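Local coordinates for Alpha/beta hydrolase (PDB 6KMO), which probably hydrolyses carboxylic ester bonds, being an esterase or lipase built on the alpha/beta hydrolase fold, at residues Glu155-Val160 / Asn197-Arg202; Leu174-Asn179 / Ser188-Ala193; Leu87-Pro92 / Gln165-Asp170; Asp137-Pro142 / Phe146-Asn151. The protein carries 2 engineered substitutions. One frame throughout, in Å; residues are numbered along the deposited sequence. Where two conformers were deposited one is given.

Contact 1 of 4, residues Glu155-Val160 / Asn197-Arg202; sequences EATKWV and NGPKIR
Pro-199 sets its ring against the flank of helix 148-163, where Thr-157 and Lys-158 receive it. All the contacts across are apolar. The ring carbon CG of Pro-199 is the leading atom: it lies 4.0 Å from CG2 of Thr-157 and 4.1 Å from CA of Lys-158, so it rests partly on a methyl and partly on the helix backbone itself. The same Thr-157 CG2 also meets Ile-201 CD1 at 4.1 Å, and the threonine side chain crosses both partners at about a right angle. With chi1 at -62°, Thr-157 points CG2 away from its backbone N and lays OG1 beside that N, where the hydroxyl bonds to Ala-153 O on its own helix. Polar links act around the contact: Gly-198 O, part of the cis peptide that leads into Pro-199, accepts a hydrogen bond from Tyr-154 OH one turn earlier on the helix. The backbone of Arg-202 pairs with Leu-174 as the loop enters strand 203-207. Within this contact, therefore, the threonine packs through its methyl while its hydroxyl bonds back into the helix, and the cis-proline loop between helix 181-195 and strand 203-207 rests on the neighbouring helix through hydrocarbon.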
loop_
_atom_site.group_PDB
_atom_site.type_symbol
_atom_site.label_atom_id
_atom_site.label_comp_id
_atom_site.label_asym_id
_atom_site.label_seq_id
_atom_site.Cartn_x
_atom_site.Cartn_y
_atom_site.Cartn_z
ATOM N N GLU A 155 -3.232 21.689 20.445
ATOM C CA GLU A 155 -2.528 22.933 20.734
ATOM C C GLU A 155 -1.144 22.944 20.099
ATOM O O GLU A 155 -0.700 23.972 19.572
ATOM C CB GLU A 155 -2.452 23.147 22.246
ATOM C CG GLU A 155 -3.790 23.489 22.909
ATOM C CD GLU A 155 -4.308 24.873 22.565
ATOM O OE1 GLU A 155 -3.532 25.721 22.089
ATOM O OE2 GLU A 155 -5.513 25.121 22.791
ATOM N N ALA A 156 -0.441 21.818 20.129
ATOM C CA ALA A 156 0.882 21.758 19.494
ATOM C C ALA A 156 0.782 21.906 17.975
ATOM O O ALA A 156 1.639 22.538 17.343
ATOM C CB ALA A 156 1.574 20.448 19.860
ATOM N N THR A 157 -0.264 21.330 17.371
ATOM C CA THR A 157 -0.497 21.460 15.938
ATOM C C THR A 157 -0.747 22.912 15.567
ATOM O O THR A 157 -0.166 23.436 14.599
ATOM C CB THR A 157 -1.694 20.580 15.551
ATOM O OG1 THR A 157 -1.400 19.192 15.839
ATOM C CG2 THR A 157 -2.026 20.704 14.083
ATOM N N LYS A 158 -1.619 23.574 16.327
ATOM C CA LYS A 158 -1.873 24.996 16.120
ATOM C C LYS A 158 -0.591 25.805 16.262
ATOM O O LYS A 158 -0.344 26.731 15.480
ATOM C CB LYS A 158 -2.934 25.472 17.112
ATOM C CG LYS A 158 -3.386 26.899 16.907
ATOM C CD LYS A 158 -4.607 27.207 17.772
ATOM C CE LYS A 158 -4.798 28.711 17.948
ATOM N NZ LYS A 158 -3.561 29.385 18.442
ATOM N N TRP A 159 0.245 25.461 17.240
ATOM C CA TRP A 159 1.493 26.190 17.446
ATOM C C TRP A 159 2.415 26.058 16.238
ATOM O O TRP A 159 2.987 27.045 15.756
ATOM C CB TRP A 159 2.196 25.738 18.728
ATOM C CG TRP A 159 3.439 26.548 18.991
ATOM C CD1 TRP A 159 3.518 27.696 19.730
ATOM C CD2 TRP A 159 4.751 26.289 18.498
ATOM N NE1 TRP A 159 4.810 28.159 19.734
ATOM C CE2 TRP A 159 5.589 27.323 18.983
ATOM C CE3 TRP A 159 5.307 25.286 17.701
ATOM C CZ2 TRP A 159 6.948 27.380 18.686
ATOM C CZ3 TRP A 159 6.671 25.346 17.415
ATOM C CH2 TRP A 159 7.468 26.392 17.906
ATOM N N VAL A 160 2.581 24.845 15.724
ATOM C CA VAL A 160 3.431 24.668 14.550
ATOM C C VAL A 160 2.873 25.435 13.356
ATOM O O VAL A 160 3.625 26.042 12.585
ATOM C CB VAL A 160 3.618 23.169 14.237
ATOM C CG1 VAL A 160 4.307 22.986 12.910
ATOM C CG2 VAL A 160 4.394 22.478 15.340
ATOM N N ASN A 197 -12.128 25.807 13.133
ATOM C CA ASN A 197 -11.738 26.543 11.926
ATOM C C ASN A 197 -10.227 26.776 11.817
ATOM O O ASN A 197 -9.752 27.883 11.547
ATOM C CB ASN A 197 -12.513 27.860 11.790
ATOM C CG ASN A 197 -14.010 27.666 11.919
ATOM O OD1 ASN A 197 -14.641 27.027 11.074
ATOM N ND2 ASN A 197 -14.585 28.205 12.987
ATOM N N GLY A 198 -9.465 25.706 11.991
ATOM C CA GLY A 198 -8.057 25.722 11.646
ATOM C C GLY A 198 -7.261 24.998 12.701
ATOM O O GLY A 198 -7.777 24.628 13.765
ATOM N N PRO A 199 -5.983 24.772 12.434
ATOM C CA PRO A 199 -5.263 25.110 11.208
ATOM C C PRO A 199 -5.521 24.170 10.031
ATOM O O PRO A 199 -6.055 23.068 10.240
ATOM C CB PRO A 199 -3.797 24.990 11.640
ATOM C CG PRO A 199 -3.817 23.934 12.639
ATOM C CD PRO A 199 -5.102 24.118 13.413
ATOM N N LYS A 200 -5.168 24.620 8.828
ATOM C CA LYS A 200 -5.276 23.807 7.626
ATOM C C LYS A 200 -4.322 22.623 7.695
ATOM O O LYS A 200 -3.167 22.767 8.096
ATOM C CB LYS A 200 -4.924 24.643 6.393
ATOM C CG LYS A 200 -5.971 25.644 5.935
ATOM C CD LYS A 200 -7.382 25.203 6.300
ATOM C CE LYS A 200 -7.976 26.104 7.376
ATOM N NZ LYS A 200 -9.411 25.799 7.637
ATOM N N ILE A 201 -4.813 21.456 7.272
ATOM C CA ILE A 201 -4.043 20.215 7.286
ATOM C C ILE A 201 -3.991 19.675 5.864
ATOM O O ILE A 201 -5.040 19.446 5.246
ATOM C CB ILE A 201 -4.687 19.180 8.232
ATOM C CG1 ILE A 201 -4.737 19.685 9.677
ATOM C CG2 ILE A 201 -3.982 17.822 8.147
ATOM C CD1 ILE A 201 -3.424 20.022 10.288
ATOM N N ARG A 202 -2.783 19.421 5.370
ATOM C CA ARG A 202 -2.599 18.903 4.021
ATOM C C ARG A 202 -2.959 17.430 3.908
ATOM O O ARG A 202 -3.503 16.994 2.882
ATOM C CB ARG A 202 -1.134 19.041 3.598
ATOM C CG ARG A 202 -0.744 20.442 3.130
ATOM C CD ARG A 202 -1.417 20.783 1.802
ATOM N NE ARG A 202 -0.882 22.022 1.230
ATOM C CZ ARG A 202 0.192 22.079 0.453
ATOM N NH1 ARG A 202 0.863 20.985 0.140
ATOM N NH2 ARG A 202 0.603 23.250 -0.025
#

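Contact 2 of 4, residues Leu174-Asn179 / Ser188-Ala193; sequences LGLVGN and SVALQA
Leu-176, midway along strand 174-179, faces Ala-190 on helix 181-195 with the two CA atoms 8.1 Å apart. That spacing leaves room for one layer of side chains between sheet and helix. The helix segment is regular, its turns closed by Gln-192 N to Ser-188 O at 3.0 Å and Ala-193 N to Val-189 O at 2.9 Å. Strand, helix and the following strand 203-207 form a beta-alpha-beta unit whose two strands are parallel neighbours in the sheet.

Leu-176 supplies every contact from the strand side. Its CG stands opposite the carbonyl carbon (chi1 -58°), and a nearly straight chi2 of 176° carries CD1 out to the helix. There CD1 meets Val-189 CG1 at 3.8 Å, the closest approach, and also reaches the backbone N of Ala-190 at 4.0 Å and the methyl of Ala-190 at 4.2 Å. The other branch, CD2, adds a second touch on Val-189 CG1 at 4.1 Å, so both leucine methyls bear on the same valine methyl. The Gln-192 amide turns to helix 148-163 instead: its NE2 makes a weak bond to Ser-188 O and a further one to Ile-150 O.

Asn-179, within the probable nucleophile elbow and just before Ser-180, bonds through ND2 to His-118 NE2 and Asp-308 OD1. The buried, almost wholly apolar join behind that turn implies that strand and helix are held together by close packing, without directional bonds between them.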
loop_
_atom_site.group_PDB
_atom_site.type_symbol
_atom_site.label_atom_id
_atom_site.label_comp_id
_atom_site.label_asym_id
_atom_site.label_seq_id
_atom_site.Cartn_x
_atom_site.Cartn_y
_atom_site.Cartn_z
ATOM N N LEU A 174 1.278 21.292 6.462
ATOM C CA LEU A 174 1.300 20.553 7.722
ATOM C C LEU A 174 0.449 19.296 7.623
ATOM O O LEU A 174 -0.752 19.354 7.325
ATOM C CB LEU A 174 0.775 21.431 8.858
ATOM C CG LEU A 174 0.911 20.877 10.270
ATOM C CD1 LEU A 174 2.349 20.558 10.607
ATOM C CD2 LEU A 174 0.360 21.905 11.258
ATOM N N GLY A 175 1.064 18.156 7.905
ATOM C CA GLY A 175 0.369 16.890 7.966
ATOM C C GLY A 175 0.201 16.407 9.402
ATOM O O GLY A 175 0.759 16.960 10.342
ATOM N N LEU A 176 -0.569 15.327 9.542
ATOM C CA LEU A 176 -0.792 14.664 10.817
ATOM C C LEU A 176 -0.542 13.183 10.617
ATOM O O LEU A 176 -1.169 12.570 9.749
ATOM C CB LEU A 176 -2.232 14.874 11.295
ATOM C CG LEU A 176 -2.721 16.306 11.495
ATOM C CD1 LEU A 176 -4.191 16.325 11.884
ATOM C CD2 LEU A 176 -1.901 17.045 12.535
ATOM N N VAL A 177 0.352 12.608 11.417
ATOM C CA VAL A 177 0.751 11.207 11.275
ATOM C C VAL A 177 0.778 10.558 12.647
ATOM O O VAL A 177 1.233 11.155 13.628
ATOM C CB VAL A 177 2.145 11.095 10.628
ATOM C CG1 VAL A 177 2.580 9.639 10.511
ATOM C CG2 VAL A 177 2.172 11.770 9.245
ATOM N N GLY A 178 0.317 9.315 12.733
ATOM C CA GLY A 178 0.414 8.594 13.992
ATOM C C GLY A 178 0.046 7.139 13.820
ATOM O O GLY A 178 -0.716 6.774 12.923
ATOM N N ASN A 179 0.574 6.323 14.734
ATOM C CA ASN A 179 0.324 4.877 14.740
ATOM C C ASN A 179 -0.566 4.489 15.912
ATOM O O ASN A 179 -0.359 4.952 17.037
ATOM C CB ASN A 179 1.628 4.065 14.828
ATOM C CG ASN A 179 2.473 4.401 16.047
ATOM O OD1 ASN A 179 2.855 5.557 16.254
ATOM N ND2 ASN A 179 2.802 3.391 16.845
ATOM N N SER A 188 -8.582 12.790 15.882
ATOM C CA SER A 188 -9.080 13.677 16.926
ATOM C C SER A 188 -8.630 15.108 16.685
ATOM O O SER A 188 -9.402 16.059 16.882
ATOM C CB SER A 188 -8.567 13.168 18.264
ATOM O OG SER A 188 -9.237 13.792 19.327
ATOM N N VAL A 189 -7.376 15.291 16.281
ATOM C CA VAL A 189 -6.861 16.629 16.002
ATOM C C VAL A 189 -7.517 17.197 14.757
ATOM O O VAL A 189 -7.888 18.373 14.721
ATOM C CB VAL A 189 -5.328 16.591 15.893
ATOM C CG1 VAL A 189 -4.772 17.907 15.323
ATOM C CG2 VAL A 189 -4.721 16.323 17.254
ATOM N N ALA A 190 -7.692 16.377 13.723
ATOM C CA ALA A 190 -8.359 16.851 12.516
ATOM C C ALA A 190 -9.794 17.293 12.807
ATOM O O ALA A 190 -10.260 18.307 12.266
ATOM C CB ALA A 190 -8.323 15.781 11.425
ATOM N N LEU A 191 -10.510 16.560 13.657
ATOM C CA LEU A 191 -11.896 16.917 13.971
ATOM C C LEU A 191 -11.959 18.163 14.848
ATOM O O LEU A 191 -12.862 18.994 14.686
ATOM C CB LEU A 191 -12.608 15.738 14.618
ATOM C CG LEU A 191 -12.910 14.554 13.691
ATOM C CD1 LEU A 191 -13.261 13.312 14.475
ATOM C CD2 LEU A 191 -13.999 14.909 12.688
ATOM N N GLN A 192 -11.004 18.341 15.760
ATOM C CA GLN A 192 -10.938 19.604 16.492
ATOM C C GLN A 192 -10.652 20.755 15.535
ATOM O O GLN A 192 -11.289 21.812 15.614
ATOM C CB GLN A 192 -9.842 19.539 17.553
ATOM C CG GLN A 192 -10.176 18.693 18.761
ATOM C CD GLN A 192 -8.999 18.588 19.694
ATOM O OE1 GLN A 192 -8.724 19.503 20.462
ATOM N NE2 GLN A 192 -8.269 17.490 19.605
ATOM N N ALA A 193 -9.695 20.583 14.630
ATOM C CA ALA A 193 -9.369 21.645 13.680
ATOM C C ALA A 193 -10.577 22.023 12.831
ATOM O O ALA A 193 -10.789 23.205 12.537
ATOM C CB ALA A 193 -8.177 21.237 12.818
#

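Contact 3 of 4, residues Leu87-Pro92 / Gln165-Asp170; sequences LKIVKP and QEIGVD
Ile-167 packs on Ile-89 of strand 83-92 and offers its carbonyl to Lys-91, presented by a turn that begins at Gln-165, whose O accepts the backbone N of Gly-168 at 3.1 Å. The CG1 branch of Ile-167 takes the crowded position between backbone N and carbonyl carbon (chi1 57°), which sends both arms of the side chain over Ile-89: CG2 meets Ile-89 CD1 at 4.0 Å, and CD1 meets Ile-89 CG1 at 4.2 Å. The carbonyl O of Ile-167 takes a hydrogen bond of 2.8 Å from Lys-91 NZ, at a C=O...N angle of 139°; the donor stands 36° above the carbonyl plane, off the lone-pair directions. Lys-91 covers this distance with a chain extended from CG onward. At Gly-168, whose CA lies 4.0 Å from Lys-91 NZ, the backbone turns with a positive phi. A water continues the grip, accepting from Lys-91 NZ at 2.8 Å and donating to Gly-168 O at 2.7 Å, so the ammonium serves two successive carbonyls, one directly and one through water. Val-169 then leads into strand 169-170, its side chain packing on Ala-132 and on Val-160 of helix 148-163. The turn thus lies over three strands at one edge of the sheet, 71-80, 83-92 and 132-136: Ile-167 also touches Lys-76 and Val-134 of the two that flank 83-92, while helix 115-129 packs on Val-90.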
loop_
_atom_site.group_PDB
_atom_site.type_symbol
_atom_site.label_atom_id
_atom_site.label_comp_id
_atom_site.label_asym_id
_atom_site.label_seq_id
_atom_site.Cartn_x
_atom_site.Cartn_y
_atom_site.Cartn_z
ATOM N N LEU A 87 8.301 19.065 22.572
ATOM C CA LEU A 87 8.334 18.590 21.199
ATOM C C LEU A 87 9.702 18.001 20.895
ATOM O O LEU A 87 10.731 18.478 21.386
ATOM C CB LEU A 87 8.099 19.729 20.216
ATOM C CG LEU A 87 6.898 20.611 20.502
ATOM C CD1 LEU A 87 6.801 21.760 19.508
ATOM C CD2 LEU A 87 5.600 19.793 20.489
ATOM N N LYS A 88 9.727 16.968 20.061
ATOM C CA LYS A 88 10.957 16.478 19.462
ATOM C C LYS A 88 10.817 16.652 17.963
ATOM O O LYS A 88 9.803 16.243 17.389
ATOM C CB LYS A 88 11.224 15.011 19.805
ATOM C CG LYS A 88 11.458 14.754 21.295
ATOM C CD LYS A 88 12.787 15.330 21.760
ATOM C CE LYS A 88 13.880 14.309 21.649
ATOM N NZ LYS A 88 15.107 14.719 22.398
ATOM N N ILE A 89 11.806 17.268 17.325
ATOM C CA ILE A 89 11.750 17.625 15.915
ATOM C C ILE A 89 12.786 16.791 15.181
ATOM O O ILE A 89 13.962 16.775 15.560
ATOM C CB ILE A 89 11.981 19.130 15.705
ATOM C CG1 ILE A 89 10.935 19.936 16.483
ATOM C CG2 ILE A 89 11.893 19.502 14.239
ATOM C CD1 ILE A 89 11.466 20.675 17.646
ATOM N N VAL A 90 12.357 16.071 14.157
ATOM C CA VAL A 90 13.227 15.168 13.410
ATOM C C VAL A 90 13.240 15.622 11.960
ATOM O O VAL A 90 12.181 15.839 11.361
ATOM C CB VAL A 90 12.768 13.705 13.535
ATOM C CG1 VAL A 90 13.743 12.774 12.841
ATOM C CG2 VAL A 90 12.603 13.310 15.004
ATOM N N LYS A 91 14.432 15.799 11.399
ATOM C CA LYS A 91 14.602 16.266 10.034
ATOM C C LYS A 91 15.568 15.365 9.287
ATOM O O LYS A 91 16.370 14.652 9.900
ATOM C CB LYS A 91 15.148 17.703 10.033
ATOM C CG LYS A 91 14.236 18.704 10.674
ATOM C CD LYS A 91 14.830 20.106 10.612
ATOM C CE LYS A 91 13.964 21.074 11.394
ATOM N NZ LYS A 91 14.485 22.477 11.312
ATOM N N PRO A 92 15.518 15.371 7.953
ATOM C CA PRO A 92 16.505 14.610 7.180
ATOM C C PRO A 92 17.914 15.064 7.527
ATOM O O PRO A 92 18.142 16.224 7.886
ATOM C CB PRO A 92 16.141 14.939 5.724
ATOM C CG PRO A 92 14.689 15.345 5.783
ATOM C CD PRO A 92 14.545 16.064 7.090
ATOM N N GLN A 165 8.118 28.765 11.767
ATOM C CA GLN A 165 9.413 29.382 11.472
ATOM C C GLN A 165 10.407 29.208 12.617
ATOM O O GLN A 165 11.616 29.080 12.377
ATOM C CB GLN A 165 9.189 30.857 11.156
ATOM C CG GLN A 165 10.413 31.639 10.755
ATOM C CD GLN A 165 10.123 33.128 10.730
ATOM O OE1 GLN A 165 10.834 33.925 11.345
ATOM N NE2 GLN A 165 9.064 33.507 10.027
ATOM N N GLU A 166 9.930 29.158 13.858
ATOM C CA GLU A 166 10.845 29.006 14.984
ATOM C C GLU A 166 11.615 27.694 14.934
ATOM O O GLU A 166 12.701 27.594 15.514
ATOM C CB GLU A 166 10.105 29.123 16.313
ATOM C CG GLU A 166 9.511 30.494 16.578
ATOM C CD GLU A 166 8.987 30.633 17.994
ATOM O OE1 GLU A 166 8.146 31.516 18.206
ATOM O OE2 GLU A 166 9.435 29.877 18.885
ATOM N N ILE A 167 11.081 26.671 14.261
ATOM C CA ILE A 167 11.726 25.373 14.135
ATOM C C ILE A 167 12.082 25.057 12.686
ATOM O O ILE A 167 12.346 23.902 12.349
ATOM C CB ILE A 167 10.887 24.245 14.777
ATOM C CG1 ILE A 167 9.480 24.174 14.173
ATOM C CG2 ILE A 167 10.847 24.428 16.272
ATOM C CD1 ILE A 167 8.738 22.885 14.518
ATOM N N GLY A 168 12.085 26.062 11.817
ATOM C CA GLY A 168 12.483 25.858 10.444
ATOM C C GLY A 168 11.459 25.140 9.600
ATOM O O GLY A 168 11.830 24.471 8.626
ATOM N N VAL A 169 10.184 25.300 9.914
ATOM C CA VAL A 169 9.090 24.608 9.243
ATOM C C VAL A 169 8.141 25.628 8.646
ATOM O O VAL A 169 7.898 26.687 9.239
ATOM C CB VAL A 169 8.371 23.698 10.275
ATOM C CG1 VAL A 169 6.911 23.437 9.903
ATOM C CG2 VAL A 169 9.212 22.434 10.455
ATOM N N ASP A 170 7.628 25.317 7.456
ATOM C CA ASP A 170 6.498 26.022 6.871
ATOM C C ASP A 170 5.225 25.416 7.449
ATOM O O ASP A 170 4.727 24.387 6.965
ATOM C CB ASP A 170 6.514 25.886 5.357
ATOM C CG ASP A 170 5.374 26.612 4.697
ATOM O OD1 ASP A 170 4.529 27.192 5.415
ATOM O OD2 ASP A 170 5.324 26.558 3.443
HETATM O O HOH W 1 14.142 23.014 8.604
#

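Contact 4 of 4, residues Asp137-Pro142 / Phe146-Asn151; sequences DYTPSP and FPVAIN
Tyr-138 OH bonds to His-106 O, and the ring that carries it stacks on that of His-106, while nearer its base the same side chain receives the methyl of Ala-149. That methyl centres the packing between the segments: Ala-149 CB is 3.6 Å from Tyr-138 CD1 and 3.8 Å from Tyr-138 CB, meeting the ring obliquely. The backbones come close here, the two CA atoms being 5.1 Å apart, and the methyl bridges that spacing. Tyr-138 turns CG between its backbone N and carbonyl carbon (chi1 61°). Beside it, Thr-139 O lies 4.0 Å from the Ala-149 methyl, and Thr-139 CB meets Val-148 CG1 more loosely at 4.4 Å. Backbone N of Thr-139 is tied to Gln-152 OE1, further along the helix. Pro-147, preceded by a cis peptide, holds the N-cap position, and its O takes the backbone N of Asn-151 at 3.0 Å, closing the first turn of helix 148-163. Phe-146, Pro-147 and Asn-151 pack on the second subunit. The loop joins strand 132-136 to helix 148-163, and the HGGGW sequence beginning at His-106 recalls the hormone-sensitive lipase family of alpha/beta hydrolases, in which the HGGG stretch forms the oxyanion hole; Tyr-138 is tied to the first residue of that stretch by its hydroxyl and its ring stack.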
loop_
_atom_site.group_PDB
_atom_site.type_symbol
_atom_site.label_atom_id
_atom_site.label_comp_id
_atom_site.label_asym_id
_atom_site.label_seq_id
_atom_site.Cartn_x
_atom_site.Cartn_y
_atom_site.Cartn_z
ATOM N N ASP A 137 5.000 15.289 23.030
ATOM C CA ASP A 137 5.133 14.467 24.241
ATOM C C ASP A 137 3.882 14.613 25.111
ATOM O O ASP A 137 3.868 15.266 26.144
ATOM C CB ASP A 137 6.397 14.846 25.011
ATOM C CG ASP A 137 6.928 13.714 25.885
ATOM O OD1 ASP A 137 6.886 12.519 25.488
ATOM O OD2 ASP A 137 7.448 14.024 26.985
ATOM N N TYR A 138 2.794 14.002 24.659
ATOM C CA TYR A 138 1.526 14.128 25.376
ATOM C C TYR A 138 1.561 13.343 26.688
ATOM O O TYR A 138 2.334 12.398 26.864
ATOM C CB TYR A 138 0.360 13.692 24.486
ATOM C CG TYR A 138 0.338 12.253 23.985
ATOM C CD1 TYR A 138 -0.104 11.232 24.795
ATOM C CD2 TYR A 138 0.714 11.937 22.685
ATOM C CE1 TYR A 138 -0.188 9.930 24.327
ATOM C CE2 TYR A 138 0.643 10.647 22.209
ATOM C CZ TYR A 138 0.187 9.641 23.037
ATOM O OH TYR A 138 0.090 8.343 22.603
ATOM N N THR A 139 0.715 13.747 27.619
ATOM C CA THR A 139 0.705 13.107 28.933
ATOM C C THR A 139 0.112 11.708 28.829
ATOM O O THR A 139 -0.978 11.549 28.255
ATOM C CB THR A 139 -0.123 13.925 29.923
ATOM O OG1 THR A 139 0.382 15.265 29.968
ATOM C CG2 THR A 139 -0.056 13.310 31.316
ATOM N N PRO A 140 0.781 10.684 29.373
ATOM C CA PRO A 140 0.240 9.321 29.306
ATOM C C PRO A 140 -0.964 9.142 30.214
ATOM O O PRO A 140 -1.227 9.920 31.134
ATOM C CB PRO A 140 1.390 8.439 29.797
ATOM C CG PRO A 140 2.597 9.315 29.869
ATOM C CD PRO A 140 2.109 10.713 30.014
ATOM N N SER A 141 -1.686 8.064 29.956
ATOM C CA SER A 141 -2.696 7.537 30.855
ATOM C C SER A 141 -2.095 6.432 31.715
ATOM O O SER A 141 -1.188 5.717 31.277
ATOM C CB SER A 141 -3.880 6.973 30.062
ATOM O OG SER A 141 -4.541 8.005 29.328
ATOM N N PRO A 142 -2.584 6.240 32.954
ATOM C CA PRO A 142 -3.724 6.917 33.571
ATOM C C PRO A 142 -3.403 8.219 34.285
ATOM O O PRO A 142 -4.292 8.783 34.920
ATOM C CB PRO A 142 -4.218 5.866 34.569
ATOM C CG PRO A 142 -2.974 5.185 35.008
ATOM C CD PRO A 142 -2.111 5.109 33.767
ATOM N N PHE A 146 -8.713 11.052 28.913
ATOM C CA PHE A 146 -9.352 11.841 27.872
ATOM C C PHE A 146 -9.946 13.090 28.510
ATOM O O PHE A 146 -10.541 12.995 29.588
ATOM C CB PHE A 146 -10.444 10.980 27.221
ATOM C CG PHE A 146 -11.293 11.697 26.192
ATOM C CD1 PHE A 146 -12.508 12.260 26.539
ATOM C CD2 PHE A 146 -10.904 11.754 24.862
ATOM C CE1 PHE A 146 -13.285 12.886 25.598
ATOM C CE2 PHE A 146 -11.674 12.371 23.926
ATOM C CZ PHE A 146 -12.866 12.956 24.289
ATOM N N PRO A 147 -9.825 14.265 27.883
ATOM C CA PRO A 147 -9.239 14.572 26.580
ATOM C C PRO A 147 -7.906 15.310 26.669
ATOM O O PRO A 147 -7.590 16.078 25.770
ATOM C CB PRO A 147 -10.282 15.507 25.989
ATOM C CG PRO A 147 -10.632 16.371 27.180
ATOM C CD PRO A 147 -10.606 15.422 28.379
ATOM N N VAL A 148 -7.146 15.097 27.740
ATOM C CA VAL A 148 -5.939 15.885 27.973
ATOM C C VAL A 148 -4.972 15.769 26.803
ATOM O O VAL A 148 -4.480 16.775 26.271
ATOM C CB VAL A 148 -5.280 15.461 29.296
ATOM C CG1 VAL A 148 -3.887 16.085 29.429
ATOM C CG2 VAL A 148 -6.157 15.840 30.473
ATOM N N ALA A 149 -4.628 14.536 26.425
ATOM C CA ALA A 149 -3.614 14.332 25.397
ATOM C C ALA A 149 -4.071 14.866 24.049
ATOM O O ALA A 149 -3.276 15.468 23.324
ATOM C CB ALA A 149 -3.251 12.855 25.287
ATOM N N ILE A 150 -5.339 14.645 23.678
ATOM C CA ILE A 150 -5.767 15.147 22.367
ATOM C C ILE A 150 -5.823 16.673 22.352
ATOM O O ILE A 150 -5.675 17.293 21.291
ATOM C CB ILE A 150 -7.074 14.504 21.851
ATOM C CG1 ILE A 150 -8.238 14.795 22.793
ATOM C CG2 ILE A 150 -6.866 13.009 21.601
ATOM C CD1 ILE A 150 -9.572 14.797 22.097
ATOM N N ASN A 151 -6.032 17.303 23.508
ATOM C CA ASN A 151 -5.951 18.752 23.582
ATOM C C ASN A 151 -4.513 19.217 23.398
ATOM O O ASN A 151 -4.253 20.170 22.651
ATOM C CB ASN A 151 -6.483 19.252 24.910
ATOM C CG ASN A 151 -6.292 20.733 25.044
ATOM O OD1 ASN A 151 -6.900 21.482 24.307
ATOM N ND2 ASN A 151 -5.407 21.150 25.899
#

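Overall arrangement
Helix 148-163 links contact 4, at its start, with contact 1 about 18 Å away between centres, and contact 3 uses the turn that follows it. Contacts 1 and 2 are closest, with centres about 8 Å apart; contacts 2 and 3 reach the same sheet, centres about 17 Å apart. Along the chain contact 4 falls within the span of contact 3 and closes before contact 1 opens; the segments of contacts 1 and 3 alternate; contact 3 closes before contact 2, which falls within contact 1. Contact 2 seats helix 181-195 on the sheet bearing the probable nucleophile elbow, contact 3 ties the turn to the sheet edge, and the two helices meet where contact 2 touches contacts 1 and 4.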